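Local coordinates for Red carotenoid protein (RCP) (Nostoc sp., PDB 5FCY) that binds carotenoids, among them beta-carotene, in an all-helical soluble fold related to the orange carotenoid protein, and probably serves photoprotection in cyanobacteria, at residues A[76-81]-A[100-105]; A[26-31]-A[119-124]. All coordinates share one frame; numbering follows the deposited sequence.

Contact 1. Residues A[76-81]-A[100-105]; sequences RDLIRR and LFWYLL. With BCR (beta-carotene), chain B.
Leu78 and Trp102 are the closest backbone points of the two segments, yet their CA atoms stand 10.7 Å apart, a spacing bridged by side chains on both sides. Residues 76-79 form the last turn of helix 68-79, which ends in a Schellman motif as Arg81 takes a positive phi of 61°; residues 100-105 lie inside helix 95-110. In Leu78, CG is anti to the carbonyl carbon (chi1 -63°) and CD1 is anti to CA, which carries CD1 forward to where the rims of two aromatic rings come near each other. It lies 3.7 Å from CE2 of Phe101 and 4.0 Å from CZ2 of Trp102, meeting both rings obliquely. The Leu78 side chain runs antiparallel alongside Trp102 but meets Phe101 head-on. Leu105 CD1 is 3.6 Å above the plane of the Trp102 indole, toward the rim. The beta-carotene methyl C35 sits at the indole edge, 3.8 Å from CE3. NE1 is hydrogen-bonded to Tyr90 OH, so the ring's one polar atom is satisfied inside the protein. Leu105 CB also touches C35, and Tyr103 CB reaches polyene atom C19 at 3.9 Å. Arg76, salt-bridged to Asp24, brings NH2 near methyl C32 at one end of the pigment. Between the segments the contact is apolar: one leucine methyl touches both rings, and tryptophan is long enough to meet helix 68-79 through CZ2 and the carotenoid through its CE3 and CZ3 edge.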
ATOM      1  N   ARG A  76      -1.428   7.366  -4.611  1.00 42.84           N
ATOM      2  CA  ARG A  76      -2.278   7.147  -5.778  1.00 43.35           C
ATOM      3  C   ARG A  76      -1.437   6.932  -7.029  1.00 42.94           C
ATOM      4  O   ARG A  76      -1.675   5.997  -7.802  1.00 42.29           O
ATOM      5  CB  ARG A  76      -3.214   8.337  -5.973  1.00 45.19           C
ATOM      6  CG  ARG A  76      -4.147   8.609  -4.812  1.00 45.18           C
ATOM      7  CD  ARG A  76      -4.846   9.944  -4.993  1.00 46.30           C
ATOM      8  NE  ARG A  76      -6.130  10.001  -4.301  1.00 45.75           N
ATOM      9  CZ  ARG A  76      -6.948  11.047  -4.337  1.00 45.03           C
ATOM     10  NH1 ARG A  76      -6.617  12.128  -5.028  1.00 46.10           N
ATOM     11  NH2 ARG A  76      -8.097  11.015  -3.680  1.00 44.42           N
ATOM     12  N   ASP A  77      -0.447   7.803  -7.250  1.00 42.91           N
ATOM     13  CA  ASP A  77       0.397   7.696  -8.433  1.00 43.16           C
ATOM     14  C   ASP A  77       1.172   6.384  -8.461  1.00 42.31           C
ATOM     15  O   ASP A  77       1.479   5.870  -9.542  1.00 42.01           O
ATOM     16  CB  ASP A  77       1.360   8.881  -8.493  1.00 43.72           C
ATOM     17  CG  ASP A  77       0.671  10.179  -8.882  1.00 45.30           C
ATOM     18  OD1 ASP A  77      -0.400  10.126  -9.523  1.00 46.99           O
ATOM     19  OD2 ASP A  77       1.205  11.258  -8.551  1.00 45.85           O
ATOM     20  N   LEU A  78       1.499   5.825  -7.293  1.00 41.40           N
ATOM     21  CA  LEU A  78       2.178   4.533  -7.269  1.00 40.68           C
ATOM     22  C   LEU A  78       1.239   3.415  -7.703  1.00 40.07           C
ATOM     23  O   LEU A  78       1.653   2.490  -8.412  1.00 39.82           O
ATOM     24  CB  LEU A  78       2.735   4.249  -5.873  1.00 40.28           C
ATOM     25  CG  LEU A  78       3.815   5.194  -5.339  1.00 39.39           C
ATOM     26  CD1 LEU A  78       4.324   4.695  -3.998  1.00 38.75           C
ATOM     27  CD2 LEU A  78       4.962   5.358  -6.322  1.00 39.07           C
ATOM     28  N   ILE A  79      -0.029   3.483  -7.292  1.00 40.56           N
ATOM     29  CA  ILE A  79      -0.989   2.459  -7.689  1.00 40.65           C
ATOM     30  C   ILE A  79      -1.354   2.612  -9.160  1.00 41.49           C
ATOM     31  O   ILE A  79      -1.628   1.620  -9.845  1.00 41.26           O
ATOM     32  CB  ILE A  79      -2.231   2.516  -6.779  1.00 40.53           C
ATOM     33  CG1 ILE A  79      -1.840   2.153  -5.340  1.00 39.43           C
ATOM     34  CG2 ILE A  79      -3.329   1.579  -7.298  1.00 39.45           C
ATOM     35  CD1 ILE A  79      -2.982   2.179  -4.341  1.00 38.58           C
ATOM     36  N   ARG A  80      -1.359   3.842  -9.671  1.00 42.23           N
ATOM     37  CA  ARG A  80      -1.686   4.103 -11.067  1.00 42.84           C
ATOM     38  C   ARG A  80      -0.496   3.931 -12.004  1.00 43.27           C
ATOM     39  O   ARG A  80      -0.654   4.120 -13.215  1.00 44.68           O
ATOM     40  CB  ARG A  80      -2.235   5.523 -11.220  1.00 44.38           C
ATOM     41  CG  ARG A  80      -3.414   5.866 -10.325  1.00 46.69           C
ATOM     42  CD  ARG A  80      -3.544   7.379 -10.182  1.00 48.68           C
ATOM     43  NE  ARG A  80      -4.678   7.772  -9.351  1.00 50.04           N
ATOM     44  CZ  ARG A  80      -5.114   9.022  -9.220  1.00 52.38           C
ATOM     45  NH1 ARG A  80      -4.514  10.013  -9.868  1.00 54.97           N
ATOM     46  NH2 ARG A  80      -6.156   9.286  -8.444  1.00 52.71           N
ATOM     47  N   ARG A  81       0.684   3.586 -11.486  1.00 42.31           N
ATOM     48  CA  ARG A  81       1.885   3.427 -12.307  1.00 42.44           C
ATOM     49  C   ARG A  81       2.266   4.728 -13.017  1.00 43.87           C
ATOM     50  O   ARG A  81       2.814   4.707 -14.122  1.00 45.04           O
ATOM     51  CB  ARG A  81       1.715   2.296 -13.330  1.00 42.78           C
ATOM     52  CG  ARG A  81       2.183   0.925 -12.867  1.00 41.69           C
ATOM     53  CD  ARG A  81       1.172   0.229 -11.974  1.00 41.16           C
ATOM     54  NE  ARG A  81       1.198  -1.219 -12.166  1.00 40.94           N
ATOM     55  CZ  ARG A  81       0.498  -2.087 -11.440  1.00 40.98           C
ATOM     56  NH1 ARG A  81      -0.285  -1.663 -10.456  1.00 39.11           N
ATOM     57  NH2 ARG A  81       0.586  -3.387 -11.700  1.00 41.23           N
ATOM     58  N   LEU A 100       8.347  -2.673   2.787  1.00 38.22           N
ATOM     59  CA  LEU A 100       8.773  -1.923   3.964  1.00 38.36           C
ATOM     60  C   LEU A 100       8.396  -0.454   3.836  1.00 38.74           C
ATOM     61  O   LEU A 100       7.956   0.170   4.809  1.00 39.16           O
ATOM     62  CB  LEU A 100      10.282  -2.069   4.162  1.00 38.97           C
ATOM     63  CG  LEU A 100      10.799  -3.479   4.447  1.00 40.26           C
ATOM     64  CD1 LEU A 100      12.313  -3.520   4.325  1.00 40.71           C
ATOM     65  CD2 LEU A 100      10.365  -3.942   5.826  1.00 41.23           C
ATOM     66  N   PHE A 101       8.572   0.116   2.644  1.00 38.63           N
ATOM     67  CA  PHE A 101       8.151   1.492   2.404  1.00 39.15           C
ATOM     68  C   PHE A 101       6.673   1.675   2.723  1.00 39.57           C
ATOM     69  O   PHE A 101       6.285   2.637   3.396  1.00 40.30           O
ATOM     70  CB  PHE A 101       8.438   1.874   0.953  1.00 38.82           C
ATOM     71  CG  PHE A 101       7.758   3.139   0.514  1.00 39.76           C
ATOM     72  CD1 PHE A 101       8.241   4.373   0.913  1.00 41.55           C
ATOM     73  CD2 PHE A 101       6.641   3.094  -0.302  1.00 38.37           C
ATOM     74  CE1 PHE A 101       7.620   5.539   0.511  1.00 42.26           C
ATOM     75  CE2 PHE A 101       6.017   4.257  -0.709  1.00 39.46           C
ATOM     76  CZ  PHE A 101       6.507   5.482  -0.302  1.00 40.30           C
ATOM     77  N   TRP A 102       5.829   0.761   2.244  1.00 38.63           N
ATOM     78  CA  TRP A 102       4.402   0.873   2.518  1.00 39.28           C
ATOM     79  C   TRP A 102       4.101   0.694   4.000  1.00 41.23           C
ATOM     80  O   TRP A 102       3.110   1.240   4.496  1.00 42.47           O
ATOM     81  CB  TRP A 102       3.624  -0.140   1.678  1.00 38.36           C
ATOM     82  CG  TRP A 102       3.344   0.354   0.297  1.00 37.50           C
ATOM     83  CD1 TRP A 102       4.001   0.011  -0.845  1.00 36.91           C
ATOM     84  CD2 TRP A 102       2.334   1.295  -0.086  1.00 37.33           C
ATOM     85  NE1 TRP A 102       3.461   0.677  -1.921  1.00 36.63           N
ATOM     86  CE2 TRP A 102       2.437   1.472  -1.480  1.00 36.27           C
ATOM     87  CE3 TRP A 102       1.353   2.003   0.614  1.00 38.69           C
ATOM     88  CZ2 TRP A 102       1.597   2.326  -2.187  1.00 36.80           C
ATOM     89  CZ3 TRP A 102       0.517   2.852  -0.090  1.00 38.59           C
ATOM     90  CH2 TRP A 102       0.645   3.006  -1.475  1.00 38.41           C
ATOM     91  N   TYR A 103       4.935  -0.055   4.722  1.00 41.39           N
ATOM     92  CA  TYR A 103       4.759  -0.168   6.166  1.00 43.05           C
ATOM     93  C   TYR A 103       5.062   1.157   6.859  1.00 44.08           C
ATOM     94  O   TYR A 103       4.280   1.624   7.694  1.00 45.30           O
ATOM     95  CB  TYR A 103       5.652  -1.274   6.727  1.00 43.89           C
ATOM     96  CG  TYR A 103       5.533  -1.418   8.226  1.00 45.50           C
ATOM     97  CD1 TYR A 103       4.400  -1.977   8.799  1.00 46.62           C
ATOM     98  CD2 TYR A 103       6.548  -0.984   9.067  1.00 46.78           C
ATOM     99  CE1 TYR A 103       4.280  -2.107  10.171  1.00 49.38           C
ATOM    100  CE2 TYR A 103       6.438  -1.109  10.441  1.00 49.44           C
ATOM    101  CZ  TYR A 103       5.302  -1.672  10.987  1.00 50.59           C
ATOM    102  OH  TYR A 103       5.184  -1.802  12.354  1.00 52.75           O
ATOM    103  N   LEU A 104       6.201   1.772   6.529  1.00 43.61           N
ATOM    104  CA  LEU A 104       6.564   3.046   7.142  1.00 44.81           C
ATOM    105  C   LEU A 104       5.525   4.122   6.857  1.00 46.52           C
ATOM    106  O   LEU A 104       5.358   5.048   7.658  1.00 48.16           O
ATOM    107  CB  LEU A 104       7.937   3.494   6.648  1.00 44.94           C
ATOM    108  CG  LEU A 104       9.093   2.521   6.891  1.00 44.08           C
ATOM    109  CD1 LEU A 104      10.395   3.133   6.417  1.00 46.33           C
ATOM    110  CD2 LEU A 104       9.188   2.127   8.358  1.00 46.17           C
ATOM    111  N   LEU A 105       4.830   4.030   5.719  1.00 45.43           N
ATOM    112  CA  LEU A 105       3.725   4.946   5.460  1.00 45.80           C
ATOM    113  C   LEU A 105       2.608   4.748   6.473  1.00 47.39           C
ATOM    114  O   LEU A 105       2.046   5.721   6.986  1.00 49.34           O
ATOM    115  CB  LEU A 105       3.188   4.748   4.044  1.00 44.33           C
ATOM    116  CG  LEU A 105       4.088   5.124   2.868  1.00 42.50           C
ATOM    117  CD1 LEU A 105       3.365   4.826   1.566  1.00 40.85           C
ATOM    118  CD2 LEU A 105       4.503   6.585   2.927  1.00 43.95           C
TER
HETATM  119  C1  BCR B 201      -8.037   9.637   1.443  1.00 47.63           C
HETATM  120  C2  BCR B 201      -9.522   9.975   1.541  1.00 46.46           C
HETATM  121  C3  BCR B 201     -10.417   9.107   0.662  1.00 46.42           C
HETATM  122  C4  BCR B 201      -9.874   7.691   0.533  1.00 46.21           C
HETATM  123  C5  BCR B 201      -8.888   7.408   1.640  1.00 47.04           C
HETATM  124  C6  BCR B 201      -7.795   8.165   1.717  1.00 46.71           C
HETATM  125  C7  BCR B 201      -6.416   7.675   2.047  1.00 46.24           C
HETATM  126  C8  BCR B 201      -6.047   6.402   2.302  1.00 46.34           C
HETATM  127  C9  BCR B 201      -4.632   6.039   2.614  1.00 45.73           C
HETATM  128  C10 BCR B 201      -4.334   4.748   2.913  1.00 44.88           C
HETATM  129  C11 BCR B 201      -2.988   4.241   3.234  1.00 45.38           C
HETATM  130  C33 BCR B 201      -9.213   6.342   2.631  1.00 48.18           C
HETATM  131  C31 BCR B 201      -7.301  10.537   2.434  1.00 48.20           C
HETATM  132  C32 BCR B 201      -7.584   9.934   0.024  1.00 48.49           C
HETATM  133  C34 BCR B 201      -3.595   7.131   2.589  1.00 45.94           C
HETATM  134  C12 BCR B 201      -2.802   2.936   3.495  1.00 45.32           C
HETATM  135  C13 BCR B 201      -1.469   2.360   3.815  1.00 45.46           C
HETATM  136  C14 BCR B 201      -1.374   1.028   4.074  1.00 44.90           C
HETATM  137  C15 BCR B 201      -0.127   0.321   4.399  1.00 44.04           C
HETATM  138  C16 BCR B 201      -0.108  -0.995   4.663  1.00 44.19           C
HETATM  139  C17 BCR B 201       1.169  -1.650   4.983  1.00 44.43           C
HETATM  140  C18 BCR B 201       1.300  -2.960   5.273  1.00 44.65           C
HETATM  141  C19 BCR B 201       2.670  -3.463   5.560  1.00 44.35           C
HETATM  142  C20 BCR B 201       2.969  -4.748   5.786  1.00 44.61           C
HETATM  143  C21 BCR B 201       4.361  -5.142   6.052  1.00 44.99           C
HETATM  144  C22 BCR B 201       4.726  -6.411   6.321  1.00 44.69           C
HETATM  145  C23 BCR B 201       6.166  -6.678   6.601  1.00 45.32           C
HETATM  146  C24 BCR B 201       6.628  -7.874   6.988  1.00 46.00           C
HETATM  147  C25 BCR B 201       8.063  -8.151   7.290  1.00 47.62           C
HETATM  148  C26 BCR B 201       9.020  -7.222   7.270  1.00 47.67           C
HETATM  149  C27 BCR B 201      10.194  -7.414   6.339  1.00 47.13           C
HETATM  150  C28 BCR B 201      10.396  -8.904   6.092  1.00 47.13           C
HETATM  151  C29 BCR B 201      10.000  -9.725   7.314  1.00 46.08           C
HETATM  152  C30 BCR B 201       8.521  -9.547   7.657  1.00 46.68           C
HETATM  153  C35 BCR B 201      -0.288   3.290   3.820  1.00 45.98           C
HETATM  154  C36 BCR B 201       0.082  -3.841   5.295  1.00 45.66           C
HETATM  155  C37 BCR B 201       3.659  -7.469   6.348  1.00 44.79           C
HETATM  156  C38 BCR B 201       9.005  -6.049   8.218  1.00 47.33           C
HETATM  157  C39 BCR B 201       8.305  -9.729   9.153  1.00 46.53           C
HETATM  158  C40 BCR B 201       7.728 -10.612   6.909  1.00 45.95           C

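Contact 2. Residues A[26-31]-A[119-124]; sequences QLALFW and ADYKLS. With BCR (beta-carotene), chain B.
The ring of Tyr121 is shared between Ala28 and the pigment: the beta-carotene methyl C33 lies 4.0 Å above one face, offset toward the rim, while CB of Ala28 approaches the ring obliquely, nearest to CE1. Phe30, two residues further along the helix, offers its flat side to the polyene itself, with C16 3.5 Å above the centre of the ring. Trp31 instead has the carotenoid at the edge of its indole, near C12, and its CB makes the closer approach at 3.7 Å. Its CG is anti to the backbone N (chi1 165°), turning the indole off along the helix so that CB is left facing the chain of double bonds. Leu27 completes this row through CB, 3.6 Å from C10. On another side of the helix, CD2 of Leu123 rests 3.7 Å from CB of Ala28 and is also near the backbone N of Leu29. The CA atoms of Ala28 and Leu123 are 7.2 Å apart, a close approach that the small alanine side chain allows. Tyr121 suits its partly exposed place because its hydroxyl is hydrogen-bonded to Glu25 OE1, and OE2 accepts Ser124 N, while its ring stays with apolar partners. The loop 119-124 is held against helix 23-35 by apolar contact and by hydrogen bonds to Glu25, putting an aromatic ring beside one terminal ring of the carotenoid.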
ATOM      1  N   GLN A  26      -8.563   0.895  -2.934  1.00 39.20           N
ATOM      2  CA  GLN A  26      -7.385   0.060  -2.721  1.00 38.92           C
ATOM      3  C   GLN A  26      -6.619   0.510  -1.486  1.00 39.02           C
ATOM      4  O   GLN A  26      -6.232  -0.309  -0.645  1.00 38.85           O
ATOM      5  CB  GLN A  26      -6.478   0.104  -3.953  1.00 38.23           C
ATOM      6  CG  GLN A  26      -7.037  -0.603  -5.182  1.00 38.91           C
ATOM      7  CD  GLN A  26      -6.023  -0.726  -6.309  1.00 38.33           C
ATOM      8  OE1 GLN A  26      -4.906  -1.201  -6.108  1.00 37.28           O
ATOM      9  NE2 GLN A  26      -6.412  -0.295  -7.504  1.00 38.83           N
ATOM     10  N   LEU A  27      -6.381   1.817  -1.367  1.00 39.53           N
ATOM     11  CA  LEU A  27      -5.648   2.336  -0.220  1.00 40.16           C
ATOM     12  C   LEU A  27      -6.404   2.077   1.076  1.00 40.58           C
ATOM     13  O   LEU A  27      -5.792   1.815   2.119  1.00 41.24           O
ATOM     14  CB  LEU A  27      -5.385   3.830  -0.407  1.00 40.76           C
ATOM     15  CG  LEU A  27      -4.284   4.182  -1.407  1.00 40.86           C
ATOM     16  CD1 LEU A  27      -4.434   5.613  -1.900  1.00 40.51           C
ATOM     17  CD2 LEU A  27      -2.915   3.976  -0.775  1.00 40.48           C
ATOM     18  N   ALA A  28      -7.736   2.141   1.030  1.00 40.28           N
ATOM     19  CA  ALA A  28      -8.531   1.873   2.224  1.00 41.40           C
ATOM     20  C   ALA A  28      -8.371   0.425   2.666  1.00 41.40           C
ATOM     21  O   ALA A  28      -8.155   0.145   3.850  1.00 42.12           O
ATOM     22  CB  ALA A  28     -10.002   2.196   1.960  1.00 42.17           C
ATOM     23  N   LEU A  29      -8.473  -0.510   1.721  1.00 40.54           N
ATOM     24  CA  LEU A  29      -8.285  -1.919   2.049  1.00 41.34           C
ATOM     25  C   LEU A  29      -6.911  -2.156   2.663  1.00 41.23           C
ATOM     26  O   LEU A  29      -6.780  -2.847   3.679  1.00 42.49           O
ATOM     27  CB  LEU A  29      -8.470  -2.771   0.794  1.00 40.07           C
ATOM     28  CG  LEU A  29      -8.308  -4.279   0.970  1.00 39.81           C
ATOM     29  CD1 LEU A  29      -9.360  -4.824   1.914  1.00 44.29           C
ATOM     30  CD2 LEU A  29      -8.388  -4.969  -0.378  1.00 40.17           C
ATOM     31  N   PHE A  30      -5.871  -1.579   2.057  1.00 40.36           N
ATOM     32  CA  PHE A  30      -4.515  -1.748   2.571  1.00 41.23           C
ATOM     33  C   PHE A  30      -4.398  -1.203   3.990  1.00 42.62           C
ATOM     34  O   PHE A  30      -3.691  -1.775   4.826  1.00 43.20           O
ATOM     35  CB  PHE A  30      -3.524  -1.041   1.638  1.00 40.12           C
ATOM     36  CG  PHE A  30      -2.157  -1.687   1.546  1.00 39.45           C
ATOM     37  CD1 PHE A  30      -1.925  -2.984   1.972  1.00 39.65           C
ATOM     38  CD2 PHE A  30      -1.096  -0.974   1.013  1.00 39.13           C
ATOM     39  CE1 PHE A  30      -0.668  -3.551   1.861  1.00 39.22           C
ATOM     40  CE2 PHE A  30       0.160  -1.534   0.909  1.00 38.68           C
ATOM     41  CZ  PHE A  30       0.375  -2.823   1.336  1.00 38.81           C
ATOM     42  N   TRP A  31      -5.091  -0.098   4.281  1.00 42.79           N
ATOM     43  CA  TRP A  31      -5.005   0.517   5.602  1.00 44.06           C
ATOM     44  C   TRP A  31      -5.674  -0.342   6.666  1.00 45.67           C
ATOM     45  O   TRP A  31      -5.129  -0.519   7.762  1.00 46.91           O
ATOM     46  CB  TRP A  31      -5.636   1.908   5.574  1.00 44.69           C
ATOM     47  CG  TRP A  31      -5.916   2.461   6.934  1.00 45.84           C
ATOM     48  CD1 TRP A  31      -7.124   2.508   7.566  1.00 45.86           C
ATOM     49  CD2 TRP A  31      -4.967   3.040   7.837  1.00 46.95           C
ATOM     50  NE1 TRP A  31      -6.987   3.083   8.805  1.00 46.80           N
ATOM     51  CE2 TRP A  31      -5.673   3.419   8.996  1.00 47.30           C
ATOM     52  CE3 TRP A  31      -3.591   3.276   7.778  1.00 47.88           C
ATOM     53  CZ2 TRP A  31      -5.050   4.021  10.086  1.00 48.81           C
ATOM     54  CZ3 TRP A  31      -2.973   3.874   8.861  1.00 49.55           C
ATOM     55  CH2 TRP A  31      -3.702   4.240   9.999  1.00 50.32           C
ATOM     56  N   ALA A 119     -11.993   8.735   9.425  1.00 51.16           N
ATOM     57  CA  ALA A 119     -12.783   7.825  10.251  1.00 51.71           C
ATOM     58  C   ALA A 119     -14.016   7.321   9.511  1.00 51.67           C
ATOM     59  O   ALA A 119     -14.390   6.150   9.641  1.00 52.90           O
ATOM     60  CB  ALA A 119     -13.201   8.521  11.548  1.00 53.13           C
ATOM     61  N   ASP A 120     -14.668   8.189   8.739  1.00 50.87           N
ATOM     62  CA  ASP A 120     -15.984   7.897   8.191  1.00 50.67           C
ATOM     63  C   ASP A 120     -15.932   7.098   6.891  1.00 50.37           C
ATOM     64  O   ASP A 120     -16.934   7.053   6.167  1.00 50.82           O
ATOM     65  CB  ASP A 120     -16.754   9.198   7.958  1.00 48.39           C
ATOM     66  CG  ASP A 120     -16.204   9.993   6.798  1.00 47.62           C
ATOM     67  OD1 ASP A 120     -14.963  10.096   6.692  1.00 47.46           O
ATOM     68  OD2 ASP A 120     -17.010  10.498   5.986  1.00 46.14           O
ATOM     69  N   TYR A 121     -14.804   6.466   6.579  1.00 50.16           N
ATOM     70  CA  TYR A 121     -14.690   5.665   5.367  1.00 50.14           C
ATOM     71  C   TYR A 121     -15.080   4.229   5.691  1.00 50.60           C
ATOM     72  O   TYR A 121     -14.523   3.623   6.614  1.00 50.98           O
ATOM     73  CB  TYR A 121     -13.275   5.720   4.790  1.00 49.06           C
ATOM     74  CG  TYR A 121     -13.209   5.248   3.354  1.00 47.84           C
ATOM     75  CD1 TYR A 121     -13.144   3.896   3.050  1.00 47.36           C
ATOM     76  CD2 TYR A 121     -13.230   6.154   2.303  1.00 46.67           C
ATOM     77  CE1 TYR A 121     -13.095   3.461   1.741  1.00 46.37           C
ATOM     78  CE2 TYR A 121     -13.180   5.729   0.992  1.00 46.36           C
ATOM     79  CZ  TYR A 121     -13.113   4.383   0.716  1.00 45.97           C
ATOM     80  OH  TYR A 121     -13.062   3.963  -0.594  1.00 44.03           O
ATOM     81  N   LYS A 122     -16.040   3.693   4.944  1.00 50.62           N
ATOM     82  CA  LYS A 122     -16.477   2.314   5.094  1.00 52.03           C
ATOM     83  C   LYS A 122     -16.191   1.556   3.806  1.00 50.96           C
ATOM     84  O   LYS A 122     -16.392   2.081   2.707  1.00 50.42           O
ATOM     85  CB  LYS A 122     -17.971   2.235   5.435  1.00 52.99           C
ATOM     86  CG  LYS A 122     -18.308   2.794   6.806  1.00 55.24           C
ATOM     87  CD  LYS A 122     -19.790   2.673   7.115  1.00 57.91           C
ATOM     88  CE  LYS A 122     -20.111   3.233   8.492  1.00 60.75           C
ATOM     89  NZ  LYS A 122     -21.565   3.152   8.812  1.00 61.22           N
ATOM     90  N   LEU A 123     -15.717   0.323   3.949  1.00 50.35           N
ATOM     91  CA  LEU A 123     -15.336  -0.465   2.788  1.00 50.23           C
ATOM     92  C   LEU A 123     -16.567  -0.908   2.008  1.00 50.76           C
ATOM     93  O   LEU A 123     -17.616  -1.213   2.585  1.00 51.29           O
ATOM     94  CB  LEU A 123     -14.523  -1.686   3.216  1.00 50.27           C
ATOM     95  CG  LEU A 123     -13.179  -1.419   3.897  1.00 49.08           C
ATOM     96  CD1 LEU A 123     -12.489  -2.735   4.218  1.00 49.69           C
ATOM     97  CD2 LEU A 123     -12.285  -0.544   3.030  1.00 47.10           C
ATOM     98  N   SER A 124     -16.431  -0.936   0.686  1.00 50.11           N
ATOM     99  CA  SER A 124     -17.470  -1.480  -0.171  1.00 50.20           C
ATOM    100  C   SER A 124     -17.770  -2.927   0.209  1.00 51.12           C
ATOM    101  O   SER A 124     -16.993  -3.594   0.897  1.00 51.09           O
ATOM    102  CB  SER A 124     -17.041  -1.408  -1.636  1.00 50.11           C
ATOM    103  OG  SER A 124     -17.813  -2.289  -2.435  1.00 53.00           O
TER
HETATM  104  C1  BCR B 201      -8.037   9.637   1.443  1.00 47.63           C
HETATM  105  C2  BCR B 201      -9.522   9.975   1.541  1.00 46.46           C
HETATM  106  C3  BCR B 201     -10.417   9.107   0.662  1.00 46.42           C
HETATM  107  C4  BCR B 201      -9.874   7.691   0.533  1.00 46.21           C
HETATM  108  C5  BCR B 201      -8.888   7.408   1.640  1.00 47.04           C
HETATM  109  C6  BCR B 201      -7.795   8.165   1.717  1.00 46.71           C
HETATM  110  C7  BCR B 201      -6.416   7.675   2.047  1.00 46.24           C
HETATM  111  C8  BCR B 201      -6.047   6.402   2.302  1.00 46.34           C
HETATM  112  C9  BCR B 201      -4.632   6.039   2.614  1.00 45.73           C
HETATM  113  C10 BCR B 201      -4.334   4.748   2.913  1.00 44.88           C
HETATM  114  C11 BCR B 201      -2.988   4.241   3.234  1.00 45.38           C
HETATM  115  C33 BCR B 201      -9.213   6.342   2.631  1.00 48.18           C
HETATM  116  C31 BCR B 201      -7.301  10.537   2.434  1.00 48.20           C
HETATM  117  C32 BCR B 201      -7.584   9.934   0.024  1.00 48.49           C
HETATM  118  C34 BCR B 201      -3.595   7.131   2.589  1.00 45.94           C
HETATM  119  C12 BCR B 201      -2.802   2.936   3.495  1.00 45.32           C
HETATM  120  C13 BCR B 201      -1.469   2.360   3.815  1.00 45.46           C
HETATM  121  C14 BCR B 201      -1.374   1.028   4.074  1.00 44.90           C
HETATM  122  C15 BCR B 201      -0.127   0.321   4.399  1.00 44.04           C
HETATM  123  C16 BCR B 201      -0.108  -0.995   4.663  1.00 44.19           C
HETATM  124  C17 BCR B 201       1.169  -1.650   4.983  1.00 44.43           C
HETATM  125  C18 BCR B 201       1.300  -2.960   5.273  1.00 44.65           C
HETATM  126  C19 BCR B 201       2.670  -3.463   5.560  1.00 44.35           C
HETATM  127  C20 BCR B 201       2.969  -4.748   5.786  1.00 44.61           C
HETATM  128  C21 BCR B 201       4.361  -5.142   6.052  1.00 44.99           C
HETATM  129  C22 BCR B 201       4.726  -6.411   6.321  1.00 44.69           C
HETATM  130  C23 BCR B 201       6.166  -6.678   6.601  1.00 45.32           C
HETATM  131  C24 BCR B 201       6.628  -7.874   6.988  1.00 46.00           C
HETATM  132  C25 BCR B 201       8.063  -8.151   7.290  1.00 47.62           C
HETATM  133  C26 BCR B 201       9.020  -7.222   7.270  1.00 47.67           C
HETATM  134  C27 BCR B 201      10.194  -7.414   6.339  1.00 47.13           C
HETATM  135  C28 BCR B 201      10.396  -8.904   6.092  1.00 47.13           C
HETATM  136  C29 BCR B 201      10.000  -9.725   7.314  1.00 46.08           C
HETATM  137  C30 BCR B 201       8.521  -9.547   7.657  1.00 46.68           C
HETATM  138  C35 BCR B 201      -0.288   3.290   3.820  1.00 45.98           C
HETATM  139  C36 BCR B 201       0.082  -3.841   5.295  1.00 45.66           C
HETATM  140  C37 BCR B 201       3.659  -7.469   6.348  1.00 44.79           C
HETATM  141  C38 BCR B 201       9.005  -6.049   8.218  1.00 47.33           C
HETATM  142  C39 BCR B 201       8.305  -9.729   9.153  1.00 46.53           C
HETATM  143  C40 BCR B 201       7.728 -10.612   6.909  1.00 45.95           C

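Overall arrangement
Contact 1 is the deeper of the two: its three touching residues are all buried, and its centre is about 5 Å from the centre of the chain. Contact 2 lies farther out, at about 12 Å, and joins a helix to a partly exposed loop. In contact 1 the polar groups are paired within the helical body (Trp102 with Tyr90, Arg76 with Asp24), whereas in contact 2 hydrogen bonds to Glu25 tie the loop itself to helix 23-35. That helix links the two, as Trp102 CD2 lies 3.7 Å from CE2 of Phe30 and Ile79 CD1 lies 3.8 Å from CG of Leu27. Segments 100-105 and 26-31 both contribute to the central part of the carotenoid pocket, and 119-124 to one end.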